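Local coordinates for protein ABC transporter (Thermotoga maritima, PDB 1JI0) that binds ATP and probably hydrolyses it to power the uptake of branched-chain amino acids, as the nucleotide-binding subunit of an ABC transporter, at residues S176-F179 with E180-K184; K28-G32 with Q33-L37; L96-Y99 with E100-M104; N66-I70 with T71-A75. One frame throughout, in Å; residues are numbered along the deposited sequence.

Contact 1. Residues S176-F179 with E180-K184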
# COMPACT_ATOMS: atom_id res chain seq x y z
N SER A 176 -7.19 -12.74 -6.31
CA SER A 176 -6.70 -13.74 -5.38
C SER A 176 -5.18 -13.80 -5.36
O SER A 176 -4.58 -13.93 -4.30
CB SER A 176 -7.28 -15.12 -5.73
OG SER A 176 -6.72 -16.14 -4.91
N GLU A 177 -4.55 -13.72 -6.53
CA GLU A 177 -3.10 -13.78 -6.58
C GLU A 177 -2.45 -12.52 -6.00
O GLU A 177 -1.41 -12.58 -5.37
CB GLU A 177 -2.65 -14.04 -8.03
CG GLU A 177 -3.18 -15.38 -8.56
CD GLU A 177 -2.72 -15.71 -9.97
OE1 GLU A 177 -2.75 -14.82 -10.84
OE2 GLU A 177 -2.34 -16.88 -10.21
N VAL A 178 -3.10 -11.38 -6.20
CA VAL A 178 -2.61 -10.12 -5.65
C VAL A 178 -2.50 -10.24 -4.12
O VAL A 178 -1.45 -9.95 -3.54
CB VAL A 178 -3.58 -8.96 -5.97
CG1 VAL A 178 -3.28 -7.75 -5.10
CG2 VAL A 178 -3.47 -8.59 -7.44
N PHE A 179 -3.58 -10.69 -3.49
CA PHE A 179 -3.59 -10.82 -2.03
C PHE A 179 -2.65 -11.88 -1.51
O PHE A 179 -2.11 -11.74 -0.41
CB PHE A 179 -5.02 -11.08 -1.54
CG PHE A 179 -5.88 -9.85 -1.55
CD1 PHE A 179 -5.48 -8.71 -0.85
CD2 PHE A 179 -7.07 -9.81 -2.27
CE1 PHE A 179 -6.25 -7.55 -0.87
CE2 PHE A 179 -7.85 -8.67 -2.30
CZ PHE A 179 -7.44 -7.53 -1.60
N GLU A 180 -2.44 -12.93 -2.28
CA GLU A 180 -1.52 -13.98 -1.86
C GLU A 180 -0.08 -13.44 -1.91
O GLU A 180 0.72 -13.72 -1.03
CB GLU A 180 -1.69 -15.20 -2.78
CG GLU A 180 -0.50 -16.11 -2.85
CD GLU A 180 -0.77 -17.35 -3.70
OE1 GLU A 180 -1.37 -17.20 -4.80
OE2 GLU A 180 -0.39 -18.46 -3.27
N VAL A 181 0.23 -12.65 -2.92
CA VAL A 181 1.57 -12.07 -3.04
C VAL A 181 1.81 -11.07 -1.91
O VAL A 181 2.91 -10.98 -1.35
CB VAL A 181 1.77 -11.41 -4.44
CG1 VAL A 181 1.92 -9.90 -4.32
CG2 VAL A 181 3.00 -12.01 -5.12
N ILE A 182 0.78 -10.32 -1.55
CA ILE A 182 0.88 -9.36 -0.47
C ILE A 182 1.26 -10.11 0.82
O ILE A 182 2.06 -9.64 1.63
CB ILE A 182 -0.46 -8.59 -0.30
CG1 ILE A 182 -0.60 -7.58 -1.44
CG2 ILE A 182 -0.54 -7.91 1.06
CD1 ILE A 182 -1.96 -6.90 -1.55
N GLN A 183 0.70 -11.31 0.98
CA GLN A 183 0.98 -12.13 2.15
C GLN A 183 2.43 -12.64 2.14
O GLN A 183 3.12 -12.62 3.16
CB GLN A 183 -0.00 -13.30 2.19
CG GLN A 183 -0.06 -14.02 3.51
CD GLN A 183 -1.25 -14.95 3.59
OE1 GLN A 183 -1.32 -15.94 2.85
NE2 GLN A 183 -2.19 -14.64 4.47
N LYS A 184 2.88 -13.08 0.97
CA LYS A 184 4.24 -13.57 0.81
C LYS A 184 5.25 -12.45 1.08
O LYS A 184 6.31 -12.70 1.66
CB LYS A 184 4.45 -14.08 -0.62
CG LYS A 184 3.54 -15.24 -0.99
CD LYS A 184 3.81 -15.69 -2.42
CE LYS A 184 2.95 -16.88 -2.80
NZ LYS A 184 3.30 -17.39 -4.16
O HOH W 1 0.69 -15.02 -5.89
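V178 and F179 meet I182 along one face of helix 172-187, the helix of the beta-alpha-beta unit that links strand 160-164 to strand 192-196 in the nucleotide-binding domain. The apolar contacts converge on a single methyl group. CD1 of I182 lies 3.9 Å from CG1 of V178 and 4.0 Å from CD1 of F179, approaching the phenyl ring obliquely. I182 lies alongside V178 and alongside F179, pointing the same way as each. In I182, CG1 stands anti to the carbonyl carbon (chi1 -75°) and the chain extends beyond it, which carries the methyl back toward the preceding turn. Outside the helix, F179 and I182 both rest on L194 of strand 192-196, while V178 packs on P166 and L170.

The backbone bonds are those of a regular alpha-helix. The amide of V181 reaches O of E177 at 2.9 Å, and that of I182 reaches O of V178 at 3.0 Å; E180 to S176 and Q183 to F179 follow the same i to i+4 pattern.

Charged groups occupy the more exposed face. OE2 of E180 forms a long salt bridge with NZ of K184, at 3.9 Å. One water joins this carboxylate to the backbone, donating to O of E177 at 3.3 Å and, weakly, to OE1 of E180 at 3.2 Å.

Contact 2. Residues K28-G32 with Q33-L37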
# COMPACT_ATOMS: atom_id res chain seq x y z
N LYS A 28 -2.18 3.30 13.37
CA LYS A 28 -0.85 2.81 13.71
C LYS A 28 -0.59 1.60 12.84
O LYS A 28 -1.48 0.78 12.62
CB LYS A 28 -0.77 2.41 15.19
CG LYS A 28 -0.82 3.59 16.14
CD LYS A 28 -0.51 3.15 17.56
CE LYS A 28 -0.69 4.30 18.53
NZ LYS A 28 -0.48 3.84 19.94
N VAL A 29 0.62 1.51 12.30
CA VAL A 29 1.00 0.37 11.46
C VAL A 29 2.22 -0.25 12.14
O VAL A 29 3.34 0.25 11.99
CB VAL A 29 1.36 0.83 10.02
CG1 VAL A 29 1.60 -0.39 9.14
CG2 VAL A 29 0.23 1.70 9.45
N PRO A 30 2.02 -1.33 12.91
CA PRO A 30 3.11 -2.01 13.62
C PRO A 30 4.10 -2.71 12.68
O PRO A 30 3.71 -3.20 11.62
CB PRO A 30 2.39 -3.02 14.52
CG PRO A 30 0.99 -2.41 14.69
CD PRO A 30 0.72 -1.91 13.29
N ARG A 31 5.36 -2.75 13.10
CA ARG A 31 6.42 -3.37 12.33
C ARG A 31 6.08 -4.82 12.01
O ARG A 31 5.63 -5.56 12.89
CB ARG A 31 7.74 -3.31 13.12
CG ARG A 31 8.93 -4.04 12.46
CD ARG A 31 10.24 -3.64 13.12
NE ARG A 31 10.42 -2.19 13.06
CZ ARG A 31 10.80 -1.52 11.97
NH1 ARG A 31 11.07 -2.17 10.85
NH2 ARG A 31 10.87 -0.19 11.99
N GLY A 32 6.29 -5.21 10.76
CA GLY A 32 6.04 -6.58 10.34
C GLY A 32 4.59 -6.98 10.12
O GLY A 32 4.31 -8.13 9.82
N GLN A 33 3.67 -6.03 10.26
CA GLN A 33 2.26 -6.36 10.07
C GLN A 33 1.67 -5.80 8.78
O GLN A 33 2.28 -4.97 8.11
CB GLN A 33 1.42 -5.84 11.24
CG GLN A 33 1.64 -6.57 12.56
CD GLN A 33 0.71 -6.07 13.65
OE1 GLN A 33 -0.35 -5.51 13.36
NE2 GLN A 33 1.09 -6.28 14.90
N ILE A 34 0.49 -6.29 8.43
CA ILE A 34 -0.23 -5.79 7.27
C ILE A 34 -1.43 -5.11 7.90
O ILE A 34 -2.23 -5.75 8.59
CB ILE A 34 -0.75 -6.93 6.36
CG1 ILE A 34 0.41 -7.55 5.59
CG2 ILE A 34 -1.80 -6.37 5.40
CD1 ILE A 34 0.03 -8.86 4.87
N VAL A 35 -1.55 -3.81 7.70
CA VAL A 35 -2.67 -3.06 8.23
C VAL A 35 -3.49 -2.59 7.04
O VAL A 35 -2.93 -2.15 6.04
CB VAL A 35 -2.21 -1.83 9.04
CG1 VAL A 35 -3.41 -0.92 9.34
CG2 VAL A 35 -1.58 -2.29 10.34
N THR A 36 -4.81 -2.68 7.13
CA THR A 36 -5.62 -2.24 6.02
C THR A 36 -6.62 -1.16 6.40
O THR A 36 -7.17 -1.13 7.51
CB THR A 36 -6.36 -3.43 5.36
OG1 THR A 36 -7.02 -2.97 4.17
CG2 THR A 36 -7.39 -4.03 6.32
N LEU A 37 -6.81 -0.24 5.47
CA LEU A 37 -7.76 0.84 5.63
C LEU A 37 -8.80 0.54 4.56
O LEU A 37 -8.48 0.48 3.38
CB LEU A 37 -7.04 2.17 5.37
CG LEU A 37 -7.80 3.48 5.43
CD1 LEU A 37 -8.45 3.67 6.80
CD2 LEU A 37 -6.81 4.61 5.14
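P30 and Q33 cross obliquely, the amide end of the glutamine lying against the proline ring. NE2 of Q33 is 3.5 Å from CB of P30, and OE1 of Q33 is 3.6 Å from CG of P30, so both ends of the flat group touch the pyrrolidine. The Q33 chain gets there by setting CG beside the backbone N (chi1 -70°) and then running extended to CD. Farther along the same face of the proline, CG2 of V35 meets CD of P30 at 3.8 Å; the same methyl lies 3.9 Å from CG1 of V29, making it the shared apolar point of the contact.

What positions these groups is a type II beta turn from P30 to Q33. The amide of Q33 donates to O of P30 at 3.1 Å, closing the turn. G32 takes the positive phi (76°) expected at the third position of such a turn. Cutting Q33 back to an alanine would probably uncover the face of P30 that the amide lies against.

The turn passes the chain between two sheets of the ABC ATPase fold. Strand 25-30 pairs with strand 5-16 of the antiparallel sheet, V29 bonding to L7, whereas strand 34-38 runs in the mixed sheet between strands 192-196 and 208-213. V35 accordingly packs on L193 from one of these neighbours and on Y210 from the other.

Contact 3. Residues L96-Y99 with E100-M104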
# COMPACT_ATOMS: atom_id res chain seq x y z
N LEU A 96 9.64 1.22 -21.30
CA LEU A 96 10.75 0.46 -20.74
C LEU A 96 10.28 -0.98 -20.57
O LEU A 96 9.11 -1.22 -20.28
CB LEU A 96 11.15 1.03 -19.38
CG LEU A 96 12.18 2.16 -19.33
CD1 LEU A 96 11.95 3.16 -20.46
CD2 LEU A 96 12.10 2.83 -17.97
N THR A 97 11.17 -1.93 -20.75
CA THR A 97 10.71 -3.31 -20.59
C THR A 97 10.60 -3.69 -19.11
O THR A 97 11.00 -2.96 -18.21
CB THR A 97 11.71 -4.23 -21.29
OG1 THR A 97 12.34 -5.07 -20.31
CG2 THR A 97 12.79 -3.40 -21.99
N VAL A 98 9.99 -4.87 -18.87
CA VAL A 98 9.82 -5.33 -17.50
C VAL A 98 11.11 -5.21 -16.69
O VAL A 98 11.13 -4.71 -15.58
CB VAL A 98 9.36 -6.79 -17.54
CG1 VAL A 98 9.74 -7.49 -16.24
CG2 VAL A 98 7.86 -6.86 -17.73
N TYR A 99 12.23 -5.66 -17.25
CA TYR A 99 13.50 -5.60 -16.53
C TYR A 99 13.86 -4.18 -16.08
O TYR A 99 14.24 -3.96 -14.93
CB TYR A 99 14.62 -6.16 -17.40
CG TYR A 99 15.97 -6.13 -16.72
CD1 TYR A 99 16.27 -7.02 -15.70
CD2 TYR A 99 16.93 -5.19 -17.08
CE1 TYR A 99 17.50 -6.98 -15.04
CE2 TYR A 99 18.16 -5.14 -16.44
CZ TYR A 99 18.44 -6.03 -15.42
OH TYR A 99 19.66 -5.96 -14.77
N GLU A 100 13.76 -3.22 -16.99
CA GLU A 100 14.10 -1.84 -16.67
C GLU A 100 13.18 -1.26 -15.59
O GLU A 100 13.65 -0.54 -14.71
CB GLU A 100 14.06 -0.98 -17.94
CG GLU A 100 15.23 -1.26 -18.89
CD GLU A 100 15.09 -0.59 -20.25
OE1 GLU A 100 14.12 -0.91 -20.99
OE2 GLU A 100 15.95 0.25 -20.59
N ASN A 101 11.89 -1.57 -15.66
CA ASN A 101 10.96 -1.07 -14.67
C ASN A 101 11.32 -1.58 -13.27
O ASN A 101 11.29 -0.83 -12.31
CB ASN A 101 9.51 -1.47 -15.00
CG ASN A 101 8.86 -0.53 -16.01
OD1 ASN A 101 8.98 -0.71 -17.22
ND2 ASN A 101 8.18 0.49 -15.50
N LEU A 102 11.67 -2.86 -13.16
CA LEU A 102 12.05 -3.42 -11.87
C LEU A 102 13.32 -2.76 -11.34
O LEU A 102 13.38 -2.33 -10.19
CB LEU A 102 12.31 -4.93 -11.95
CG LEU A 102 11.17 -5.95 -11.91
CD1 LEU A 102 10.26 -5.69 -10.72
CD2 LEU A 102 10.39 -5.87 -13.18
N MSE A 103 14.33 -2.69 -12.20
CA MSE A 103 15.61 -2.13 -11.82
C MSE A 103 15.60 -0.67 -11.40
O MSE A 103 16.38 -0.28 -10.54
CB MSE A 103 16.62 -2.32 -12.96
CG MSE A 103 17.03 -3.78 -13.18
SE MSE A 103 17.75 -4.60 -11.57
CE MSE A 103 19.16 -3.33 -11.20
N MSE A 104 14.72 0.14 -11.98
CA MSE A 104 14.68 1.55 -11.61
C MSE A 104 14.24 1.70 -10.15
O MSE A 104 14.39 2.76 -9.55
CB MSE A 104 13.76 2.34 -12.54
CG MSE A 104 12.27 2.14 -12.34
SE MSE A 104 11.20 3.24 -13.56
CE MSE A 104 11.20 4.88 -12.53
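The N-terminal turn of helix 98-103 is the site of this contact, with T97 at the N-cap position and E100 reaching back to it. OE1 of E100 accepts the T97 amide at 3.1 Å in a fairly straight bond (163°), met on the anti side of the carboxylate. This is the backward half of a capping box, the side chain at the third helical position taking the amide of the cap residue. The hydroxyl of T97 is hydrogen-bonded to O of L133. CB of E100 also lies 3.8 Å from CB of L96, the two side chains crossing at about a right angle.

One turn on, CG of M103, a selenomethionine, lies over one face of the Y99 ring, 3.7 Å from its centroid and 20° off the normal, a CH-pi approach displaced toward the phenol rim; SE makes an oblique Met-aromatic contact at 4.8 Å from the same centroid. Y99 has CG anti to its N (chi1 180°), which swings the ring along the helix toward M103, and both residues pack on L119 of helix 114-125. In the backbone, the M103 amide donates to O of Y99 at 3.0 Å, while the amide of N101 meets O of T97, also at 3.0 Å.

Contact 4. Residues N66-I70 with T71-A75; sequences NGQDI and TNKPA
Q68 reaches K73 through a bridging water, which donates to OE1 of Q68 at 3.2 Å and accepts from NZ of K73 at 3.1 Å. At D69 the carboxylate folds over the next residue but one: OD1 of D69 takes the T71 amide at 2.8 Å, nearly along its own C-O direction, and the T71 hydroxyl OG1 at 2.7 Å from above the carboxylate plane. The bond from the T71 amide makes an Asx turn, and the hydroxyl adds a second donor to the same oxygen. Setting CG of D69 anti to N (chi1 -174°) brings OD1 there. A leucine at D69 would probably leave the T71 amide and hydroxyl without their shared acceptor, and the start of the turn less firmly fixed.

I70 begins a type II beta turn ending at K73, whose amide donates to O of I70 at 3.1 Å. The K73 chain then runs back across I70, CD lying 3.9 Å from CB of I70, before bending at its last torsion toward the water.

The whole turn connects strand 68-69 to helix 75-80, which P74 precedes as N-cap. I70 packs on I63 and F65 of strand 60-65, the antiparallel partner of strand 68-69, and OG1 of T71 also bonds to N of I63.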
# COMPACT_ATOMS: atom_id res chain seq x y z
N ASN A 66 8.66 5.89 12.00
CA ASN A 66 9.69 5.37 12.91
C ASN A 66 10.05 6.36 14.00
O ASN A 66 11.24 6.60 14.27
CB ASN A 66 10.94 4.94 12.16
CG ASN A 66 10.82 3.55 11.60
OD1 ASN A 66 10.45 2.61 12.31
ND2 ASN A 66 11.15 3.40 10.32
N GLY A 67 9.03 6.96 14.61
CA GLY A 67 9.25 7.91 15.68
C GLY A 67 9.52 9.34 15.26
O GLY A 67 9.50 10.23 16.10
N GLN A 68 9.76 9.57 13.97
CA GLN A 68 10.03 10.91 13.49
C GLN A 68 8.84 11.59 12.83
O GLN A 68 8.18 11.01 11.96
CB GLN A 68 11.20 10.89 12.51
CG GLN A 68 11.57 12.26 11.96
CD GLN A 68 12.77 12.23 11.04
OE1 GLN A 68 13.23 13.27 10.56
NE2 GLN A 68 13.30 11.04 10.79
N ASP A 69 8.56 12.83 13.24
CA ASP A 69 7.46 13.61 12.69
C ASP A 69 7.85 14.00 11.27
O ASP A 69 8.81 14.74 11.07
CB ASP A 69 7.24 14.88 13.52
CG ASP A 69 6.01 15.65 13.08
OD1 ASP A 69 5.73 15.70 11.87
OD2 ASP A 69 5.33 16.23 13.96
N ILE A 70 7.12 13.48 10.28
CA ILE A 70 7.41 13.79 8.88
C ILE A 70 6.22 14.52 8.28
O ILE A 70 6.08 14.58 7.06
CB ILE A 70 7.65 12.50 8.04
CG1 ILE A 70 6.46 11.55 8.20
CG2 ILE A 70 8.95 11.83 8.47
CD1 ILE A 70 6.45 10.43 7.18
N THR A 71 5.36 15.05 9.14
CA THR A 71 4.18 15.78 8.72
C THR A 71 4.52 16.91 7.76
O THR A 71 5.28 17.82 8.10
CB THR A 71 3.45 16.38 9.92
OG1 THR A 71 3.27 15.37 10.92
CG2 THR A 71 2.10 16.92 9.51
N ASN A 72 3.96 16.83 6.56
CA ASN A 72 4.16 17.83 5.53
C ASN A 72 5.57 17.96 4.95
O ASN A 72 5.91 18.98 4.35
CB ASN A 72 3.67 19.20 6.02
CG ASN A 72 2.17 19.24 6.17
OD1 ASN A 72 1.44 18.82 5.27
ND2 ASN A 72 1.69 19.74 7.31
N LYS A 73 6.39 16.93 5.12
CA LYS A 73 7.73 16.97 4.55
C LYS A 73 7.59 16.78 3.05
O LYS A 73 6.56 16.31 2.58
CB LYS A 73 8.61 15.87 5.13
CG LYS A 73 9.16 16.15 6.52
CD LYS A 73 10.23 15.13 6.90
CE LYS A 73 10.86 15.46 8.25
NZ LYS A 73 11.49 16.81 8.27
N PRO A 74 8.64 17.12 2.28
CA PRO A 74 8.60 16.97 0.83
C PRO A 74 8.40 15.51 0.41
O PRO A 74 9.06 14.60 0.92
CB PRO A 74 9.97 17.49 0.40
CG PRO A 74 10.31 18.49 1.47
CD PRO A 74 9.89 17.75 2.71
N ALA A 75 7.48 15.29 -0.53
CA ALA A 75 7.20 13.94 -1.00
C ALA A 75 8.47 13.21 -1.41
O ALA A 75 8.62 12.01 -1.15
CB ALA A 75 6.23 14.00 -2.19
O HOH W 2 13.41 16.43 10.61
O HOH W 3 7.28 17.84 9.88

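From the N terminus, contact 2 comes first, its tight turn carrying the chain from the antiparallel sheet into the mixed sheet. Contact 4 then closes the turn between strand 68-69 and helix 75-80, contact 3 starts helix 98-103, and contact 1 lies within helix 172-187. Each closes before the next opens, so none nest or cross. Contacts 2 and 4 reach the same antiparallel sheet and meet where NH2 of R31 comes within 2.9 Å of OD1 of N66. Contact 1 packs its helix against the mixed sheet, O of I182 lying 3.9 Å from CD1 of I34. Contact 3 stands apart, its centre about 21 Å from that of contact 1.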